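Local coordinates for putative lipoprotein (Bacteroides fragilis, PDB 3QNK) that probably binds glycans at the outer membrane as a SusD-like lipoprotein, although its own ligand is not known, at residues G275-L280 / T468-V473; S296-D301 / F481-T486; A321-H326 / T357-W362. All blocks are in the same frame, centred on the assembly; numbering follows the deposited sequence.

Contact 1. Residues G275-L280 / T468-V473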
# COMPACT_ATOMS: atom_id res chain seq x y z
N GLY B 275 3.34 24.19 9.43
CA GLY B 275 3.05 25.53 9.93
C GLY B 275 3.65 25.71 11.30
O GLY B 275 3.00 25.38 12.30
N PRO B 276 4.92 26.17 11.39
CA PRO B 276 5.53 26.38 12.72
C PRO B 276 4.58 27.17 13.65
O PRO B 276 3.90 28.09 13.19
CB PRO B 276 6.80 27.18 12.40
CG PRO B 276 7.13 26.82 11.00
CD PRO B 276 5.83 26.57 10.30
N THR B 277 4.49 26.77 14.93
CA THR B 277 3.59 27.39 15.90
C THR B 277 4.22 28.59 16.59
O THR B 277 5.45 28.74 16.63
CB THR B 277 3.27 26.38 16.99
OG1 THR B 277 4.52 25.84 17.43
CG2 THR B 277 2.37 25.27 16.52
N GLN B 278 3.39 29.39 17.22
CA GLN B 278 3.91 30.50 17.98
C GLN B 278 4.72 29.95 19.17
O GLN B 278 5.73 30.53 19.53
CB GLN B 278 2.76 31.42 18.41
CG GLN B 278 3.20 32.78 18.91
CD GLN B 278 4.21 33.40 17.98
OE1 GLN B 278 4.03 33.43 16.75
NE2 GLN B 278 5.33 33.82 18.55
N GLU B 279 4.35 28.76 19.68
CA GLU B 279 5.05 28.08 20.79
C GLU B 279 6.49 27.73 20.41
O GLU B 279 7.40 27.86 21.24
CB GLU B 279 4.31 26.82 21.23
CG GLU B 279 3.10 27.15 22.09
CD GLU B 279 1.81 27.51 21.39
OE1 GLU B 279 1.77 27.49 20.14
OE2 GLU B 279 0.83 27.85 22.10
N LEU B 280 6.70 27.30 19.15
CA LEU B 280 8.04 27.03 18.67
C LEU B 280 8.78 28.34 18.43
O LEU B 280 9.95 28.43 18.79
CB LEU B 280 8.04 26.18 17.40
CG LEU B 280 9.39 25.95 16.74
CD1 LEU B 280 10.38 25.18 17.67
CD2 LEU B 280 9.22 25.26 15.42
N THR B 468 -1.79 20.70 23.57
CA THR B 468 -2.79 21.61 24.15
C THR B 468 -3.28 22.60 23.09
O THR B 468 -3.35 22.25 21.92
CB THR B 468 -2.21 22.38 25.35
OG1 THR B 468 -0.93 22.91 25.01
CG2 THR B 468 -2.11 21.54 26.58
N THR B 469 -3.63 23.83 23.52
CA THR B 469 -4.03 24.88 22.62
C THR B 469 -2.76 25.51 22.07
O THR B 469 -1.93 25.99 22.85
CB THR B 469 -4.96 25.87 23.29
OG1 THR B 469 -6.14 25.18 23.67
CG2 THR B 469 -5.34 27.03 22.37
N LEU B 470 -2.61 25.44 20.74
CA LEU B 470 -1.46 25.97 20.01
C LEU B 470 -1.88 27.26 19.34
O LEU B 470 -3.06 27.48 19.09
CB LEU B 470 -0.89 24.95 19.02
CG LEU B 470 -0.46 23.61 19.62
CD1 LEU B 470 -0.13 22.66 18.53
CD2 LEU B 470 0.75 23.76 20.57
N HIS B 471 -0.90 28.14 19.11
CA HIS B 471 -1.13 29.47 18.61
C HIS B 471 -0.35 29.79 17.34
O HIS B 471 0.49 29.01 16.89
CB HIS B 471 -0.76 30.47 19.73
CG HIS B 471 -1.59 30.29 20.96
ND1 HIS B 471 -1.22 29.41 21.96
CD2 HIS B 471 -2.79 30.82 21.26
CE1 HIS B 471 -2.19 29.47 22.86
NE2 HIS B 471 -3.16 30.29 22.48
N GLY B 472 -0.67 30.95 16.78
CA GLY B 472 -0.02 31.51 15.59
C GLY B 472 -0.25 33.00 15.52
O GLY B 472 -0.68 33.60 16.50
N VAL B 473 0.04 33.61 14.38
CA VAL B 473 -0.20 35.04 14.20
C VAL B 473 -1.10 35.26 12.96
O VAL B 473 -1.20 34.39 12.09
CB VAL B 473 1.07 35.94 14.16
CG1 VAL B 473 1.85 35.83 15.46
CG2 VAL B 473 1.97 35.63 12.95
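Leu470 lies against Thr277 and Glu279 where the strand 469-475 passes the start of the helix 278-283. Its CB and CD1 both sit 4.1 Å from Thr277 CG2. CD2 of Leu470 lies over a face of the Glu279 carboxylate, so the acid has an apolar neighbour next to its polar partners.

His471 carries the polar part of the contact. Its backbone N gives a hydrogen bond of 2.9 Å to Glu279 OE1, which accepts with its syn lone pair. Its ring ND1 gives a nearly straight hydrogen bond of 2.6 Å to Glu279 OE2, at 175°. The oxygen lies in the ring plane, at the edge, while carboxylate and ring planes stand 33° apart. One carboxylate thus grips both the main chain and the side chain of one residue, and the ring is held against rotation. A bend in the Glu279 chain (chi2 84°) turns the carboxylate to the strand. This is a His-carboxylate hydrogen bond between the edge strand of the three-stranded antiparallel sheet and the first turn of a helix. His471 O accepts in return from Gln278 N, at 2.9 Å. Thr277 is the N-cap of this helix: its OG1 accepts from Leu280 N and is also hydrogen-bonded to Asp44 O.

The CA atoms come nearest at Gly472 and Gln278, and Gln278 CB packs over Gly472 N. Val473 ends the contact, with CG1 3.5 Å from Gln278 OE1. That oxygen is hydrogen-bonded to Tyr359 OH.

Contact 2. Residues S296-D301 / F481-T486; sequences SQAPAD and FKVTKT
Val483 and Ala298 meet through their methyl groups, with Val483 CG2 3.8 Å from Ala298 CB. Val483 is on the central strand, 480-488, of the three-stranded antiparallel sheet of this SusD-family chain. Ala298 is on the irregular loop that leads from the helix 278-283 to the short strand 304-305. The loop runs past the strand with which its continuation, strand 304-305, pairs.

Both methyls of Val483 are used. With CG1 anti to the backbone N (chi1 179°), that branch turns to the main chain of Ser296 and lies 3.9 Å from Ser296 O. The other branch, CG2, takes the alanine. Val483 thus meets two residues of the loop with its two branches and has the largest share of the contact.

Further along the loop, Ala300 continues the packing. Its CA is 3.8 Å from Val483 O. Its own carbonyl oxygen meets the chain of Lys482: Ala300 O is 3.6 Å from both CG and CD of that lysine. The lysine chain is extended up to its last torsion and passes across the end of the carbonyl. The contact is mainly van der Waals in character, and it passes from buried at Ser296 and Val483 to exposed at Ala300 and Asp301.

Phe304 of the neighbouring strand and Tyr295 also touch Val483. On the other flank, Lys482 and Thr484 pair by backbone hydrogen bonds with Arg474 and Gly472. At the start of the loop, Ser296 OG is hydrogen-bonded to Asp282 OD2 of the helix 278-283.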
# COMPACT_ATOMS: atom_id res chain seq x y z
N SER B 296 2.68 33.55 22.66
CA SER B 296 1.62 32.54 22.62
C SER B 296 0.48 32.81 23.55
O SER B 296 -0.66 32.54 23.16
CB SER B 296 2.16 31.15 22.92
OG SER B 296 3.03 30.76 21.87
N GLN B 297 0.75 33.34 24.76
CA GLN B 297 -0.32 33.56 25.76
C GLN B 297 -0.82 35.01 25.75
O GLN B 297 -1.55 35.42 26.67
CB GLN B 297 0.13 33.14 27.16
CG GLN B 297 0.64 31.68 27.28
CD GLN B 297 -0.21 30.62 26.60
OE1 GLN B 297 -1.41 30.52 26.87
NE2 GLN B 297 0.41 29.80 25.72
N ALA B 298 -0.52 35.76 24.66
CA ALA B 298 -1.00 37.12 24.50
C ALA B 298 -2.51 37.14 24.32
O ALA B 298 -3.05 36.22 23.69
CB ALA B 298 -0.34 37.75 23.29
N PRO B 299 -3.23 38.15 24.87
CA PRO B 299 -4.69 38.23 24.60
C PRO B 299 -4.94 38.44 23.09
O PRO B 299 -4.14 39.11 22.43
CB PRO B 299 -5.17 39.42 25.44
CG PRO B 299 -3.97 40.20 25.76
CD PRO B 299 -2.76 39.31 25.67
N ALA B 300 -6.01 37.84 22.55
CA ALA B 300 -6.36 37.88 21.12
C ALA B 300 -6.71 39.30 20.61
O ALA B 300 -6.61 39.55 19.40
CB ALA B 300 -7.52 36.94 20.84
N ASP B 301 -7.16 40.20 21.50
CA ASP B 301 -7.52 41.56 21.10
C ASP B 301 -6.28 42.47 21.05
O ASP B 301 -6.39 43.58 20.57
CB ASP B 301 -8.61 42.14 22.02
CG ASP B 301 -8.36 42.14 23.52
OD1 ASP B 301 -7.68 41.20 24.01
OD2 ASP B 301 -8.99 42.97 24.22
N PHE B 481 -0.08 42.64 13.66
CA PHE B 481 -0.64 41.31 13.86
C PHE B 481 -1.24 41.14 15.25
O PHE B 481 -0.95 41.92 16.17
CB PHE B 481 0.44 40.24 13.63
CG PHE B 481 1.53 40.22 14.67
CD1 PHE B 481 2.65 41.04 14.55
CD2 PHE B 481 1.45 39.37 15.76
CE1 PHE B 481 3.64 41.05 15.54
CE2 PHE B 481 2.44 39.37 16.75
CZ PHE B 481 3.54 40.20 16.63
N LYS B 482 -2.09 40.10 15.37
CA LYS B 482 -2.76 39.57 16.56
C LYS B 482 -2.29 38.12 16.74
O LYS B 482 -1.99 37.46 15.73
CB LYS B 482 -4.30 39.63 16.40
CG LYS B 482 -4.97 41.01 16.54
CD LYS B 482 -6.41 40.91 16.03
CE LYS B 482 -7.31 42.09 16.32
NZ LYS B 482 -8.64 41.66 16.84
N VAL B 483 -2.25 37.60 17.99
CA VAL B 483 -1.91 36.19 18.27
C VAL B 483 -3.21 35.41 18.21
O VAL B 483 -4.22 35.84 18.76
CB VAL B 483 -1.12 35.98 19.60
CG1 VAL B 483 -0.81 34.51 19.85
CG2 VAL B 483 0.16 36.82 19.60
N THR B 484 -3.22 34.29 17.51
CA THR B 484 -4.42 33.45 17.31
C THR B 484 -4.28 32.06 17.90
O THR B 484 -3.15 31.60 18.06
CB THR B 484 -4.63 33.27 15.78
OG1 THR B 484 -3.48 32.61 15.19
CG2 THR B 484 -4.90 34.59 15.07
N LYS B 485 -5.41 31.37 18.13
CA LYS B 485 -5.46 29.95 18.49
C LYS B 485 -5.41 29.20 17.16
O LYS B 485 -6.14 29.58 16.24
CB LYS B 485 -6.73 29.61 19.29
CG LYS B 485 -6.66 29.95 20.77
CD LYS B 485 -8.03 29.83 21.41
CE LYS B 485 -8.04 29.62 22.92
NZ LYS B 485 -8.00 30.89 23.71
N THR B 486 -4.50 28.24 16.99
CA THR B 486 -4.39 27.56 15.69
C THR B 486 -4.89 26.12 15.74
O THR B 486 -5.22 25.56 14.69
CB THR B 486 -2.95 27.60 15.16
OG1 THR B 486 -2.08 27.20 16.21
CG2 THR B 486 -2.55 29.00 14.64

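Contact 3. Residues A321-H326 / T357-W362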
# COMPACT_ATOMS: atom_id res chain seq x y z
N ALA B 321 17.03 30.34 9.90
CA ALA B 321 17.35 29.13 9.16
C ALA B 321 16.15 28.20 9.05
O ALA B 321 16.06 27.45 8.08
CB ALA B 321 18.50 28.39 9.84
N ASN B 322 15.25 28.22 10.04
CA ASN B 322 14.10 27.34 10.08
C ASN B 322 12.75 27.97 9.72
O ASN B 322 11.84 27.26 9.25
CB ASN B 322 13.93 26.80 11.51
CG ASN B 322 14.84 25.69 11.90
OD1 ASN B 322 14.40 24.54 11.95
ND2 ASN B 322 16.07 26.00 12.29
N ILE B 323 12.55 29.27 10.06
CA ILE B 323 11.25 29.90 9.95
C ILE B 323 11.13 30.89 8.80
O ILE B 323 11.94 31.81 8.69
CB ILE B 323 10.90 30.58 11.32
CG1 ILE B 323 11.06 29.63 12.55
CG2 ILE B 323 9.53 31.24 11.33
CD1 ILE B 323 10.35 28.22 12.49
N VAL B 324 10.08 30.70 7.97
CA VAL B 324 9.63 31.60 6.92
C VAL B 324 8.47 32.38 7.59
O VAL B 324 7.45 31.77 7.96
CB VAL B 324 9.21 30.88 5.60
CG1 VAL B 324 8.66 31.88 4.57
CG2 VAL B 324 10.36 30.08 5.02
N PHE B 325 8.67 33.70 7.79
CA PHE B 325 7.71 34.58 8.48
C PHE B 325 7.36 35.83 7.62
O PHE B 325 7.91 36.04 6.55
CB PHE B 325 8.25 35.00 9.86
CG PHE B 325 9.66 35.55 9.76
CD1 PHE B 325 9.89 36.88 9.39
CD2 PHE B 325 10.77 34.74 9.99
CE1 PHE B 325 11.18 37.36 9.24
CE2 PHE B 325 12.05 35.23 9.84
CZ PHE B 325 12.25 36.53 9.44
N HIS B 326 6.38 36.64 8.07
CA HIS B 326 5.96 37.84 7.38
C HIS B 326 7.17 38.71 7.15
O HIS B 326 7.84 39.09 8.11
CB HIS B 326 4.90 38.58 8.18
CG HIS B 326 4.38 39.81 7.51
ND1 HIS B 326 3.50 39.73 6.44
CD2 HIS B 326 4.60 41.12 7.78
CE1 HIS B 326 3.23 40.98 6.10
NE2 HIS B 326 3.86 41.85 6.88
N THR B 357 -0.80 29.28 10.73
CA THR B 357 -0.03 29.80 11.87
C THR B 357 0.64 31.13 11.61
O THR B 357 1.00 31.78 12.57
CB THR B 357 1.03 28.81 12.33
OG1 THR B 357 2.10 28.76 11.37
CG2 THR B 357 0.44 27.42 12.58
N GLY B 358 0.85 31.48 10.33
CA GLY B 358 1.56 32.68 9.92
C GLY B 358 3.02 32.42 9.66
O GLY B 358 3.80 33.35 9.48
N TYR B 359 3.39 31.12 9.64
CA TYR B 359 4.76 30.63 9.42
C TYR B 359 4.76 29.44 8.49
O TYR B 359 3.76 28.71 8.43
CB TYR B 359 5.43 30.21 10.76
CG TYR B 359 5.41 31.28 11.82
CD1 TYR B 359 6.24 32.39 11.73
CD2 TYR B 359 4.49 31.24 12.86
CE1 TYR B 359 6.17 33.44 12.65
CE2 TYR B 359 4.42 32.27 13.81
CZ TYR B 359 5.28 33.36 13.70
OH TYR B 359 5.24 34.40 14.59
N ASN B 360 5.91 29.20 7.83
CA ASN B 360 6.22 28.04 6.99
C ASN B 360 7.61 27.59 7.34
O ASN B 360 8.39 28.40 7.88
CB ASN B 360 6.11 28.34 5.49
CG ASN B 360 4.71 28.55 5.01
OD1 ASN B 360 4.23 29.66 4.96
ND2 ASN B 360 4.04 27.48 4.61
N VAL B 361 7.95 26.34 7.04
CA VAL B 361 9.29 25.81 7.30
C VAL B 361 10.31 26.34 6.21
O VAL B 361 9.92 26.62 5.06
CB VAL B 361 9.26 24.26 7.37
CG1 VAL B 361 8.95 23.65 6.00
CG2 VAL B 361 10.57 23.70 7.91
N TRP B 362 11.59 26.50 6.61
CA TRP B 362 12.72 26.76 5.70
C TRP B 362 13.61 25.45 5.69
O TRP B 362 13.28 24.47 4.99
CB TRP B 362 13.53 28.03 6.09
CG TRP B 362 14.40 28.52 4.99
CD1 TRP B 362 15.06 27.77 4.06
CD2 TRP B 362 14.68 29.89 4.67
NE1 TRP B 362 15.73 28.59 3.18
CE2 TRP B 362 15.53 29.90 3.54
CE3 TRP B 362 14.23 31.13 5.19
CZ2 TRP B 362 15.98 31.09 2.94
CZ3 TRP B 362 14.70 32.30 4.61
CH2 TRP B 362 15.58 32.28 3.51
O HOH W 1 4.88 35.66 10.27
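Ile323 places CG2 anti to its backbone N, and this branch then meets the ring of Tyr359, whose chi1 of -54° sets CG beside its own backbone N. The methyl comes obliquely to the ring, with Ile323 CG2 3.5 Å from Tyr359 CD1. Phe325 CB reaches the same ring at its edge and is 3.8 Å from CD1. Val324 turns CG2 the other way, to Val361 O and the Trp362 side chain, where it is 3.9 Å from Trp362 CB.

The main chains form a short two-stranded antiparallel ladder, 323-324 with 360-361, that starts directly after the helix 317-322. Val324 and Asn360 are its hydrogen-bonded pair. Val324 N gives a hydrogen bond to Asn360 O at 2.9 Å, and Asn360 N gives one back to Val324 O at 3.0 Å. Side chains of this pair share one side of the ladder, CB against CB. Ile323 and Val361 form the non-hydrogen-bonded pair next to it. Beyond them, Trp362 N gives a hydrogen bond of 2.8 Å to Asn322 O. Trp362 CB also lies 3.3 Å from Ala321 O.

At the other end a water bridges the two segments beyond the ladder, accepting from His326 N and donating to Gly358 O. Thr357 OG1 accepts from Tyr359 N in an ST turn. Polar ends reach further: Tyr359 OH is hydrogen-bonded to Tyr312 OH, and Asn360 OD1 accepts from Arg343 NH2. His326 ND1 is hydrogen-bonded to Arg343 N, and NE2 to Pro478 O.

Overall arrangement
All three contacts fall in the C-terminal half of this SusD-family chain, on the same side of its centre. Contacts 1 and 2 have centres about 10 Å apart and share the three-stranded antiparallel sheet: contact 1 uses its edge strand 469-475, contact 2 the central strand 480-488. Their segments alternate along the chain. Contact 3, with its own two-stranded ladder, lies about 12 Å from contact 1 and about 17 Å from contact 2 between centres. It is nested inside the loops that both close. A hydrogen bond between Pro276 O and Thr357 OG1 joins contact 1 to contact 3. Contacts 1 and 2 each bring together segments 180 or more residues apart in the sequence.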